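Local coordinates for L-hydantoinase (Arthrobacter aurescens, PDB 1GKR), which hydrolyses the cyclic amide bond of 5-substituted hydantoins, using two zinc ions per subunit, with a stereoselectivity that depends on the substrate, at residues A[4-9]-A[387-392]. Numbering follows the deposited sequence.
Sequences VIVKNC and ADLLIL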
# COMPACT_ATOMS: atom_id res chain seq x y z
N VAL A 4 -0.66 1.40 -54.40
CA VAL A 4 -2.04 1.65 -54.02
C VAL A 4 -2.15 2.86 -53.11
O VAL A 4 -1.23 3.17 -52.35
CB VAL A 4 -2.67 0.41 -53.31
CG1 VAL A 4 -1.77 -0.07 -52.23
CG2 VAL A 4 -4.04 0.77 -52.72
N ILE A 5 -3.29 3.54 -53.20
CA ILE A 5 -3.58 4.70 -52.39
C ILE A 5 -4.94 4.51 -51.76
O ILE A 5 -5.93 4.24 -52.45
CB ILE A 5 -3.61 6.00 -53.22
CG1 ILE A 5 -2.19 6.44 -53.56
CG2 ILE A 5 -4.30 7.12 -52.45
CD1 ILE A 5 -2.14 7.69 -54.40
N VAL A 6 -4.99 4.63 -50.43
CA VAL A 6 -6.25 4.50 -49.72
C VAL A 6 -6.54 5.94 -49.34
O VAL A 6 -5.80 6.52 -48.54
CB VAL A 6 -6.11 3.66 -48.44
CG1 VAL A 6 -7.47 3.40 -47.85
CG2 VAL A 6 -5.38 2.36 -48.73
N LYS A 7 -7.58 6.53 -49.92
CA LYS A 7 -7.85 7.91 -49.58
C LYS A 7 -9.10 8.19 -48.78
O LYS A 7 -10.02 7.37 -48.73
CB LYS A 7 -7.80 8.78 -50.83
CG LYS A 7 -8.57 8.32 -52.02
CD LYS A 7 -8.06 9.10 -53.23
CE LYS A 7 -9.02 9.02 -54.42
NZ LYS A 7 -10.38 9.58 -54.10
N ASN A 8 -9.09 9.36 -48.14
CA ASN A 8 -10.18 9.82 -47.30
C ASN A 8 -10.30 8.90 -46.11
O ASN A 8 -11.37 8.38 -45.80
CB ASN A 8 -11.49 9.85 -48.07
CG ASN A 8 -11.38 10.66 -49.33
OD1 ASN A 8 -10.91 11.80 -49.29
ND2 ASN A 8 -11.80 10.09 -50.45
N CYS A 9 -9.17 8.70 -45.44
CA CYS A 9 -9.13 7.84 -44.28
C CYS A 9 -9.26 8.69 -43.05
O CYS A 9 -8.76 9.81 -43.01
CB CYS A 9 -7.79 7.12 -44.16
SG CYS A 9 -7.32 6.09 -45.53
N ALA A 387 1.93 -2.19 -44.82
CA ALA A 387 0.62 -1.59 -45.03
C ALA A 387 -0.47 -2.58 -44.61
O ALA A 387 -1.04 -3.27 -45.45
CB ALA A 387 0.45 -1.20 -46.50
N ASP A 388 -0.73 -2.67 -43.30
CA ASP A 388 -1.78 -3.56 -42.81
C ASP A 388 -2.94 -2.72 -42.27
O ASP A 388 -2.85 -2.21 -41.16
CB ASP A 388 -1.23 -4.48 -41.72
CG ASP A 388 -0.18 -5.47 -42.24
OD1 ASP A 388 0.13 -5.44 -43.44
OD2 ASP A 388 0.35 -6.28 -41.44
N LEU A 389 -4.01 -2.57 -43.04
CA LEU A 389 -5.14 -1.78 -42.56
C LEU A 389 -6.43 -2.52 -42.59
O LEU A 389 -6.57 -3.59 -43.17
CB LEU A 389 -5.42 -0.53 -43.40
CG LEU A 389 -4.62 0.22 -44.46
CD1 LEU A 389 -3.21 -0.27 -44.56
CD2 LEU A 389 -5.34 0.05 -45.76
N LEU A 390 -7.41 -1.86 -42.00
CA LEU A 390 -8.77 -2.33 -41.94
C LEU A 390 -9.61 -1.08 -42.19
O LEU A 390 -9.36 -0.03 -41.59
CB LEU A 390 -9.11 -2.88 -40.54
CG LEU A 390 -8.27 -3.99 -39.89
CD1 LEU A 390 -8.96 -4.48 -38.62
CD2 LEU A 390 -8.11 -5.13 -40.87
N ILE A 391 -10.56 -1.17 -43.11
CA ILE A 391 -11.46 -0.05 -43.32
C ILE A 391 -12.64 -0.53 -42.47
O ILE A 391 -13.14 -1.64 -42.67
CB ILE A 391 -11.87 0.11 -44.78
CG1 ILE A 391 -10.66 0.55 -45.61
CG2 ILE A 391 -12.98 1.14 -44.90
CD1 ILE A 391 -10.95 0.77 -47.08
N LEU A 392 -13.06 0.27 -41.51
CA LEU A 392 -14.15 -0.12 -40.63
C LEU A 392 -15.50 0.42 -41.05
O LEU A 392 -15.60 1.34 -41.85
CB LEU A 392 -13.87 0.36 -39.21
CG LEU A 392 -13.13 -0.58 -38.25
CD1 LEU A 392 -11.94 -1.23 -38.91
CD2 LEU A 392 -12.70 0.23 -37.05
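V6 and L389 meet tip to tip, methyl against methyl, with V6 CG2 at 3.8 Å from L389 CD2. A looser apolar touch lies beside it, V6 CG1 standing 4.4 Å from I391 CD1. The two methyls of V6 thus divide between two partners, L389 and I391, two positions apart on strand 389-393. The valine torsion accounts for this division: CG1 is anti to the backbone N (chi1 -172°) and goes to the isoleucine, while CG2, beside that N, goes to the leucine. On the second strand the approaches differ. L389 has its CB directed at the 4-9 segment, whereas I391 gets there by length, its extended chain (chi2 -179°) carrying CD1 forward.

No hydrogen bond spans the two segments, and their main chains are engaged with other strands. V4 and V6 pair through the backbone with V24 and I22 of strand 16-25, and I5 and K7 pair with I45. Strand 389-393 pairs antiparallel with strands 51-62 and 418-428. In side-chain packing, L389 and I391 touch M427 and L425 of strand 418-428, and L389 rests on V52 of strand 51-62. The contact is therefore face-to-face packing between layers of the small beta domain formed by both ends of the chain, a feature of the hydantoinase/dihydropyrimidinase family, and it lies away from the dinuclear zinc site.

All three touching residues are buried, but the surface hidden between the segments is only 98 Å². With no polar group taking part, cohesion across this interface rests on dispersion and the exclusion of water, imposing no bond-like directionality on the two strands.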